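PDB 5EPF: peroxiredoxin from Mycobacterium tuberculosis, which probably catalyses the thiol-dependent reduction of hydrogen peroxide and organic hydroperoxides to water and alcohols, protecting the cell against oxidative stress. Local coordinates for residues P121-T126 with I139-S144; T53-H58 with D146-K151; G12-D17 with D132-D137. All blocks are in the same frame, centred on the assembly; numbering follows the deposited sequence.

Contact 1 of 3, residues P121-T126 with I139-S144; sequences PVKRTT and ISSEFS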
loop_
_atom_site.group_PDB
_atom_site.type_symbol
_atom_site.label_atom_id
_atom_site.label_comp_id
_atom_site.label_asym_id
_atom_site.label_seq_id
_atom_site.Cartn_x
_atom_site.Cartn_y
_atom_site.Cartn_z
ATOM N N PRO A 121 13.566 1.071 -7.093
ATOM C CA PRO A 121 12.138 0.813 -6.840
ATOM C C PRO A 121 11.932 -0.355 -5.886
ATOM O O PRO A 121 12.668 -1.350 -5.899
ATOM C CB PRO A 121 11.590 0.489 -8.234
ATOM C CG PRO A 121 12.469 1.303 -9.167
ATOM C CD PRO A 121 13.851 1.200 -8.544
ATOM N N VAL A 122 10.901 -0.231 -5.047
ATOM C CA VAL A 122 10.595 -1.300 -4.088
ATOM C C VAL A 122 10.157 -2.561 -4.818
ATOM O O VAL A 122 9.739 -2.534 -5.982
ATOM C CB VAL A 122 9.513 -0.859 -3.091
ATOM C CG1 VAL A 122 10.013 0.289 -2.230
ATOM C CG2 VAL A 122 8.198 -0.511 -3.804
ATOM N N LYS A 123 10.220 -3.680 -4.101
ATOM C CA LYS A 123 9.653 -4.931 -4.580
ATOM C C LYS A 123 8.134 -4.888 -4.372
ATOM O O LYS A 123 7.663 -4.572 -3.280
ATOM C CB LYS A 123 10.273 -6.079 -3.777
ATOM C CG LYS A 123 9.849 -7.471 -4.165
ATOM C CD LYS A 123 10.638 -8.524 -3.380
ATOM C CE LYS A 123 10.298 -9.916 -3.850
ATOM N NZ LYS A 123 11.166 -10.931 -3.184
ATOM N N ARG A 124 7.368 -5.190 -5.424
ATOM C CA ARG A 124 5.905 -5.084 -5.397
ATOM C C ARG A 124 5.299 -6.067 -4.396
ATOM O O ARG A 124 5.379 -7.281 -4.592
ATOM C CB ARG A 124 5.332 -5.351 -6.790
ATOM C CG ARG A 124 3.833 -5.110 -6.875
ATOM C CD ARG A 124 3.183 -5.442 -8.234
ATOM N NE ARG A 124 3.893 -4.889 -9.392
ATOM C CZ ARG A 124 3.691 -3.684 -9.928
ATOM N NH1 ARG A 124 2.782 -2.855 -9.425
ATOM N NH2 ARG A 124 4.401 -3.297 -10.988
ATOM N N THR A 125 4.681 -5.564 -3.331
ATOM C CA THR A 125 4.239 -6.394 -2.217
ATOM C C THR A 125 3.095 -5.681 -1.523
ATOM O O THR A 125 3.171 -4.469 -1.313
ATOM C CB THR A 125 5.373 -6.588 -1.191
ATOM O OG1 THR A 125 6.626 -6.810 -1.854
ATOM C CG2 THR A 125 5.088 -7.742 -0.275
ATOM N N THR A 126 2.057 -6.430 -1.150
ATOM C CA THR A 126 0.907 -5.873 -0.447
ATOM C C THR A 126 0.745 -6.518 0.915
ATOM O O THR A 126 0.806 -7.750 1.043
ATOM C CB THR A 126 -0.355 -6.056 -1.284
ATOM O OG1 THR A 126 -0.166 -5.382 -2.536
ATOM C CG2 THR A 126 -1.595 -5.520 -0.586
ATOM N N ILE A 139 0.650 -10.351 -0.182
ATOM C CA ILE A 139 0.642 -10.702 -1.600
ATOM C C ILE A 139 1.974 -10.253 -2.185
ATOM O O ILE A 139 2.286 -9.057 -2.185
ATOM C CB ILE A 139 -0.551 -10.090 -2.360
ATOM C CG1 ILE A 139 -1.896 -10.392 -1.673
ATOM C CG2 ILE A 139 -0.536 -10.600 -3.818
ATOM C CD1 ILE A 139 -2.382 -9.306 -0.671
ATOM N N SER A 140 2.771 -11.207 -2.673
ATOM C CA SER A 140 4.134 -10.901 -3.088
ATOM C C SER A 140 4.244 -10.608 -4.591
ATOM O O SER A 140 3.260 -10.620 -5.338
ATOM C CB SER A 140 5.075 -12.005 -2.621
ATOM O OG SER A 140 4.541 -13.274 -2.931
ATOM N N SER A 141 5.489 -10.415 -5.045
ATOM C CA SER A 141 5.742 -9.773 -6.334
ATOM C C SER A 141 5.425 -10.666 -7.524
ATOM O O SER A 141 5.286 -10.150 -8.634
ATOM C CB SER A 141 7.179 -9.247 -6.408
ATOM O OG SER A 141 8.075 -10.321 -6.410
ATOM N N GLU A 142 5.277 -11.974 -7.330
ATOM C CA GLU A 142 5.025 -12.855 -8.461
ATOM C C GLU A 142 3.547 -12.949 -8.820
ATOM O O GLU A 142 3.214 -13.550 -9.842
ATOM C CB GLU A 142 5.607 -14.248 -8.197
ATOM C CG GLU A 142 4.788 -15.111 -7.269
ATOM C CD GLU A 142 5.070 -14.908 -5.794
ATOM O OE1 GLU A 142 5.544 -13.827 -5.384
ATOM O OE2 GLU A 142 4.828 -15.867 -5.029
ATOM N N PHE A 143 2.654 -12.365 -8.017
ATOM C CA PHE A 143 1.226 -12.429 -8.288
ATOM C C PHE A 143 0.828 -11.452 -9.403
ATOM O O PHE A 143 1.550 -10.504 -9.748
ATOM C CB PHE A 143 0.438 -12.139 -7.005
ATOM C CG PHE A 143 0.439 -13.290 -6.034
ATOM C CD1 PHE A 143 -0.639 -14.161 -5.983
ATOM C CD2 PHE A 143 1.521 -13.508 -5.183
ATOM C CE1 PHE A 143 -0.645 -15.237 -5.134
ATOM C CE2 PHE A 143 1.530 -14.609 -4.306
ATOM C CZ PHE A 143 0.447 -15.472 -4.285
ATOM N N SER A 144 -0.337 -11.702 -9.996
ATOM C CA SER A 144 -0.858 -10.794 -11.015
ATOM C C SER A 144 -1.179 -9.425 -10.409
ATOM O O SER A 144 -1.313 -9.261 -9.189
ATOM C CB SER A 144 -2.121 -11.376 -11.650
ATOM O OG SER A 144 -3.207 -11.193 -10.754
HETATM O O HOH W 1 5.866 -7.629 -9.698
HETATM O O HOH W 2 7.131 -9.443 -2.834
#
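Thr-126 and Ile-139 form a hydrogen-bonded antiparallel pair: the amide N of Thr-126 lies 2.8 Å from the carbonyl O of Ile-139, and the return bond from Ile-139 N to Thr-126 O is 2.9 Å. The two side chains run side by side on one face of the sheet, and CD1 of Ile-139 rests against CB and CG2 of Thr-126. Thr-125 CA also makes a CA-H...O contact with Ile-139 O, 3.3 Å away.

Beyond this pair the backbones stay close, but the direct bonding stops as residues 140-143 turn. Arg-124 O is 3.2 Å from Ser-141 N, at too poor an angle for a hydrogen bond. Water 2 links OG1 of Thr-125, to which it donates, with Ser-141 N, from which it accepts a weak bond. Water 1 accepts a weak bond from Arg-124 NE and donates to Ser-141 O at 2.8 Å. Lys-123, its chain fully extended with CG anti to the backbone N (chi1 -178°), lies along Ser-141, so that its CE sits 3.4 Å from Ser-141 OG.

Further out, Thr-125 OG1 donates to Lys-123 O from above the carbonyl plane, and Ser-140 OG donates to OE1 of Glu-142 within a type I turn from Ser-140 to Phe-143. Arg-124 reaches Cys-52, the probable peroxidatic cysteine, and forms a salt bridge with Glu-55. The pair thus joins strand 125-129 to edge strand 135-139, with strand 39-43 on the far side of 125-129 and helix 145-158 packed against Ile-139, where His-148 bonds Thr-126 OG1.

Contact 2 of 3, residues T53-H58 with D146-K151; sequences TKEACH and DAHADK
His-58 carries the close-packed part of this contact. Its CG is anti to the backbone N (chi1 -167°), which sends the ring across to helix 145-158. There NE2 donates to OD1 of Asp-150 at 2.7 Å, with the acceptor near the ring plane; the donor comes on the syn side but well out of the plane of a carboxylate turned nearly perpendicular to the ring. OD1 of Asp-146 lies over one ring face, 3.4 Å from His-58 CG, and that carboxylate stacks at only 27° to the ring. Two carboxylates so close to one imidazole would probably favour its positive charge. Deeper in, Glu-55 sets OE2 over a face of the His-148 ring, 3.3 Å from His-148 CG; the other polar ends of this pair go to Arg-124 and Thr-126 OG1.

The outer side is looser and wetter. NZ of Lys-54 stays 4.1 Å from OD1 of Asp-146, too far for a salt bridge, and water 3 spans the gap by accepting from NZ and donating to OD1.

The helix axes approach to 8.4 Å at a crossing angle of -24°, a nearly parallel packing on one side of the thioredoxin-fold sheet, where helix 50-61 also bears the active-site Cys-52.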
loop_
_atom_site.group_PDB
_atom_site.type_symbol
_atom_site.label_atom_id
_atom_site.label_comp_id
_atom_site.label_asym_id
_atom_site.label_seq_id
_atom_site.Cartn_x
_atom_site.Cartn_y
_atom_site.Cartn_z
ATOM N N THR A 53 -0.083 1.146 -12.762
ATOM C CA THR A 53 -1.375 1.743 -13.084
ATOM C C THR A 53 -2.490 0.698 -13.051
ATOM O O THR A 53 -3.558 0.936 -12.470
ATOM C CB THR A 53 -1.291 2.416 -14.453
ATOM O OG1 THR A 53 -0.302 3.448 -14.399
ATOM C CG2 THR A 53 -2.635 2.998 -14.859
ATOM N N LYS A 54 -2.244 -0.494 -13.613
ATOM C CA LYS A 54 -3.259 -1.546 -13.559
ATOM C C LYS A 54 -3.579 -1.917 -12.113
ATOM O O LYS A 54 -4.749 -1.974 -11.719
ATOM C CB LYS A 54 -2.782 -2.777 -14.330
ATOM C CG LYS A 54 -3.820 -3.890 -14.407
ATOM C CD LYS A 54 -3.344 -5.030 -15.343
ATOM C CE LYS A 54 -4.353 -6.174 -15.441
ATOM N NZ LYS A 54 -5.650 -5.743 -16.052
ATOM N N GLU A 55 -2.544 -2.143 -11.298
ATOM C CA GLU A 55 -2.760 -2.551 -9.912
ATOM C C GLU A 55 -3.535 -1.489 -9.137
ATOM O O GLU A 55 -4.523 -1.799 -8.453
ATOM C CB GLU A 55 -1.408 -2.817 -9.244
ATOM C CG GLU A 55 -1.582 -3.248 -7.804
ATOM C CD GLU A 55 -0.311 -3.366 -7.004
ATOM O OE1 GLU A 55 0.793 -3.090 -7.506
ATOM O OE2 GLU A 55 -0.429 -3.734 -5.806
ATOM N N ALA A 56 -3.105 -0.227 -9.247
ATOM C CA ALA A 56 -3.697 0.842 -8.457
ATOM C C ALA A 56 -5.087 1.208 -8.963
ATOM O O ALA A 56 -5.958 1.570 -8.164
ATOM C CB ALA A 56 -2.760 2.052 -8.466
ATOM N N CYS A 57 -5.322 1.122 -10.276
ATOM C CA CYS A 57 -6.667 1.360 -10.786
ATOM C C CYS A 57 -7.631 0.251 -10.379
ATOM O O CYS A 57 -8.833 0.505 -10.226
ATOM C CB CYS A 57 -6.644 1.530 -12.305
ATOM S SG CYS A 57 -5.965 3.124 -12.833
ATOM N N HIS A 58 -7.139 -0.982 -10.215
ATOM C CA HIS A 58 -8.004 -2.043 -9.709
ATOM C C HIS A 58 -8.397 -1.770 -8.261
ATOM O O HIS A 58 -9.572 -1.912 -7.900
ATOM C CB HIS A 58 -7.321 -3.401 -9.891
ATOM C CG HIS A 58 -8.232 -4.570 -9.680
ATOM N ND1 HIS A 58 -9.442 -4.702 -10.320
ATOM C CD2 HIS A 58 -8.101 -5.669 -8.898
ATOM C CE1 HIS A 58 -10.015 -5.836 -9.951
ATOM N NE2 HIS A 58 -9.223 -6.439 -9.085
ATOM N N ASP A 146 -3.963 -7.701 -10.569
ATOM C CA ASP A 146 -5.283 -7.660 -9.939
ATOM C C ASP A 146 -5.300 -8.438 -8.633
ATOM O O ASP A 146 -6.100 -8.126 -7.740
ATOM C CB ASP A 146 -6.380 -8.226 -10.852
ATOM C CG ASP A 146 -6.748 -7.303 -12.004
ATOM O OD1 ASP A 146 -6.339 -6.135 -12.030
ATOM O OD2 ASP A 146 -7.480 -7.778 -12.902
ATOM N N ALA A 147 -4.425 -9.445 -8.503
ATOM C CA ALA A 147 -4.448 -10.326 -7.336
ATOM C C ALA A 147 -4.167 -9.565 -6.048
ATOM O O ALA A 147 -4.601 -9.982 -4.973
ATOM C CB ALA A 147 -3.436 -11.461 -7.503
ATOM N N HIS A 148 -3.433 -8.457 -6.116
ATOM C CA HIS A 148 -3.173 -7.683 -4.905
ATOM C C HIS A 148 -4.470 -7.229 -4.248
ATOM O O HIS A 148 -4.718 -7.535 -3.076
ATOM C CB HIS A 148 -2.226 -6.532 -5.226
ATOM C CG HIS A 148 -0.845 -7.001 -5.508
ATOM N ND1 HIS A 148 0.113 -7.137 -4.520
ATOM C CD2 HIS A 148 -0.277 -7.447 -6.655
ATOM C CE1 HIS A 148 1.224 -7.608 -5.059
ATOM N NE2 HIS A 148 1.008 -7.817 -6.349
ATOM N N ALA A 149 -5.344 -6.568 -4.999
ATOM C CA ALA A 149 -6.613 -6.157 -4.413
ATOM C C ALA A 149 -7.549 -7.348 -4.227
ATOM O O ALA A 149 -8.263 -7.420 -3.223
ATOM C CB ALA A 149 -7.274 -5.058 -5.234
ATOM N N ASP A 150 -7.541 -8.310 -5.161
ATOM C CA ASP A 150 -8.501 -9.411 -5.075
ATOM C C ASP A 150 -8.231 -10.282 -3.851
ATOM O O ASP A 150 -9.158 -10.648 -3.118
ATOM C CB ASP A 150 -8.447 -10.276 -6.341
ATOM C CG ASP A 150 -8.946 -9.546 -7.590
ATOM O OD1 ASP A 150 -9.661 -8.530 -7.472
ATOM O OD2 ASP A 150 -8.600 -9.993 -8.707
ATOM N N LYS A 151 -6.967 -10.649 -3.625
ATOM C CA LYS A 151 -6.648 -11.482 -2.468
ATOM C C LYS A 151 -6.854 -10.721 -1.173
ATOM O O LYS A 151 -7.341 -11.286 -0.192
ATOM C CB LYS A 151 -5.218 -12.025 -2.550
ATOM C CG LYS A 151 -5.045 -13.072 -3.608
ATOM C CD LYS A 151 -3.589 -13.353 -3.912
ATOM C CE LYS A 151 -2.803 -13.906 -2.725
ATOM N NZ LYS A 151 -3.255 -15.262 -2.340
HETATM O O HOH W 3 -7.348 -4.640 -14.011
HETATM O O HOH W 4 -4.894 -4.944 -7.540
#

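Contact 3 of 3, residues G12-D17 with D132-D137; sequences GDTVAD and DRKVLD
Arg-133 lays its side chain alongside the backbone of Val-15, its CD 3.2 Å from Val-15 O, and then brings NH1 round to donate to that same oxygen at 2.7 Å. The bend at chi3 (-76°) makes this return possible, and the acceptor lies at the edge of the guanidinium, almost in its plane. CG2 of Thr-14 comes obliquely to the group, 3.8 Å from NH1. In the other direction the carbonyl of Arg-133 accepts from Val-15 N, so the two residues are bonded reciprocally, once through backbone alone and once through the side chain.

Lys-134 starts out away from residues 12-17 but folds back at chi2 (-60°), and NZ ends between two oxygens, donating to Gly-12 O and to OG1 of Thr-14. The same hydroxyl shares water 5 with the carbonyl of Asp-132.

Through these bonds the N-terminal loop runs along the start of strand 135-139, the outermost strand of the central thioredoxin-fold sheet on this side. Thr-14 and Lys-134 make a single backbone bridge. Val-135 N donates to Asp-13 O, and Gly-12 N to Val-135 O. Gly-12 has a positive phi, at which a side chain would press on the preceding carbonyl.

The apolar part is small: CG2 of Val-15 meets CG2 of Val-135 at 3.5 Å, the side chains crossing at about a right angle. Val-15 also packs on Leu-30 and Phe-109, and Arg-133 on Leu-30. Before the strand, Asp-132 OD1 accepts from the amide N of Lys-134, 3.2 Å away, forming an Asx turn, whereas Asp-17 turns its carboxylate to Ser-31.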
loop_
_atom_site.group_PDB
_atom_site.type_symbol
_atom_site.label_atom_id
_atom_site.label_comp_id
_atom_site.label_asym_id
_atom_site.label_seq_id
_atom_site.Cartn_x
_atom_site.Cartn_y
_atom_site.Cartn_z
ATOM N N GLY A 12 0.975 -12.642 10.656
ATOM C CA GLY A 12 1.157 -12.851 12.075
ATOM C C GLY A 12 2.181 -11.947 12.735
ATOM O O GLY A 12 2.236 -11.908 13.970
ATOM N N ASP A 13 3.003 -11.231 11.965
ATOM C CA ASP A 13 3.908 -10.235 12.530
ATOM C C ASP A 13 3.131 -8.970 12.913
ATOM O O ASP A 13 2.077 -8.674 12.354
ATOM C CB ASP A 13 4.990 -9.841 11.511
ATOM C CG ASP A 13 5.985 -10.947 11.227
ATOM O OD1 ASP A 13 6.756 -10.791 10.254
ATOM O OD2 ASP A 13 6.024 -11.948 11.973
ATOM N N THR A 14 3.679 -8.202 13.855
ATOM C CA THR A 14 3.159 -6.888 14.218
ATOM C C THR A 14 3.999 -5.833 13.508
ATOM O O THR A 14 5.230 -5.828 13.629
ATOM C CB THR A 14 3.246 -6.661 15.732
ATOM O OG1 THR A 14 2.462 -7.646 16.408
ATOM C CG2 THR A 14 2.715 -5.292 16.111
ATOM N N VAL A 15 3.330 -4.942 12.776
ATOM C CA VAL A 15 3.986 -3.844 12.069
ATOM C C VAL A 15 4.223 -2.690 13.028
ATOM O O VAL A 15 3.321 -2.302 13.764
ATOM C CB VAL A 15 3.079 -3.379 10.909
ATOM C CG1 VAL A 15 3.654 -2.148 10.212
ATOM C CG2 VAL A 15 2.806 -4.540 9.952
ATOM N N ALA A 16 5.412 -2.099 12.990
ATOM C CA ALA A 16 5.642 -0.864 13.729
ATOM C C ALA A 16 4.889 0.302 13.081
ATOM O O ALA A 16 4.725 0.360 11.860
ATOM C CB ALA A 16 7.137 -0.557 13.763
ATOM N N ASP A 17 4.387 1.216 13.906
ATOM C CA ASP A 17 3.744 2.419 13.394
ATOM C C ASP A 17 4.768 3.243 12.620
ATOM O O ASP A 17 5.970 3.158 12.864
ATOM C CB ASP A 17 3.166 3.205 14.581
ATOM C CG ASP A 17 2.089 4.190 14.180
ATOM O OD1 ASP A 17 1.631 4.179 13.015
ATOM O OD2 ASP A 17 1.679 4.990 15.054
ATOM N N ASP A 132 -4.924 -3.702 15.057
ATOM C CA ASP A 132 -3.901 -3.881 16.083
ATOM C C ASP A 132 -2.504 -4.052 15.497
ATOM O O ASP A 132 -1.587 -4.495 16.195
ATOM C CB ASP A 132 -4.248 -5.070 16.986
ATOM C CG ASP A 132 -4.341 -6.383 16.224
ATOM O OD1 ASP A 132 -4.099 -6.405 14.994
ATOM O OD2 ASP A 132 -4.635 -7.404 16.879
ATOM N N ARG A 133 -2.342 -3.755 14.218
ATOM C CA ARG A 133 -1.076 -3.786 13.493
ATOM C C ARG A 133 -0.575 -5.192 13.169
ATOM O O ARG A 133 0.557 -5.340 12.680
ATOM C CB ARG A 133 0.005 -2.866 14.082
ATOM C CG ARG A 133 -0.276 -1.382 13.787
ATOM C CD ARG A 133 0.803 -0.439 14.303
ATOM N NE ARG A 133 0.694 -0.262 15.744
ATOM C CZ ARG A 133 1.548 -0.755 16.636
ATOM N NH1 ARG A 133 2.611 -1.448 16.254
ATOM N NH2 ARG A 133 1.338 -0.537 17.924
ATOM N N LYS A 134 -1.390 -6.229 13.376
ATOM C CA LYS A 134 -1.038 -7.556 12.884
ATOM C C LYS A 134 -1.176 -7.647 11.373
ATOM O O LYS A 134 -2.145 -7.153 10.788
ATOM C CB LYS A 134 -1.938 -8.622 13.515
ATOM C CG LYS A 134 -1.563 -8.992 14.954
ATOM C CD LYS A 134 -0.130 -9.552 14.993
ATOM C CE LYS A 134 0.260 -10.048 16.369
ATOM N NZ LYS A 134 1.677 -10.448 16.320
ATOM N N VAL A 135 -0.220 -8.327 10.740
ATOM C CA VAL A 135 -0.322 -8.654 9.318
ATOM C C VAL A 135 -1.301 -9.816 9.130
ATOM O O VAL A 135 -1.107 -10.910 9.674
ATOM C CB VAL A 135 1.057 -8.985 8.728
ATOM C CG1 VAL A 135 0.945 -9.330 7.256
ATOM C CG2 VAL A 135 2.035 -7.833 8.920
ATOM N N LEU A 136 -2.364 -9.576 8.357
ATOM C CA LEU A 136 -3.384 -10.578 8.057
ATOM C C LEU A 136 -3.093 -11.351 6.779
ATOM O O LEU A 136 -3.568 -12.483 6.628
ATOM C CB LEU A 136 -4.742 -9.898 7.899
ATOM C CG LEU A 136 -5.271 -9.165 9.125
ATOM C CD1 LEU A 136 -6.569 -8.451 8.784
ATOM C CD2 LEU A 136 -5.444 -10.135 10.297
ATOM N N ASP A 137 -2.363 -10.756 5.839
ATOM C CA ASP A 137 -2.068 -11.409 4.565
ATOM C C ASP A 137 -0.948 -10.632 3.891
ATOM O O ASP A 137 -0.765 -9.447 4.159
ATOM C CB ASP A 137 -3.320 -11.441 3.668
ATOM C CG ASP A 137 -3.261 -12.493 2.563
ATOM O OD1 ASP A 137 -2.334 -13.323 2.525
ATOM O OD2 ASP A 137 -4.179 -12.464 1.721
HETATM O O HOH W 5 -0.220 -6.571 17.296
#

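From the N terminus, residues 12-17 come first and pair only with residues 132-137, so contact 3 closes the longest loop, around most of the central sheet. Residues 53-58, on helix 50-61, pair much later with 146-151 in contact 2. Contact 1, between 121-126 and 139-144, is short and lies wholly within the loop of contact 2; contact 3 crosses both, since its second segment falls inside each. Contacts 1 and 2 touch directly, through polar side chains close to the active site. Contact 3 ties the N-terminal loop to edge strand 135-139, whose end enters contact 1 before the loop leads into helix 145-158.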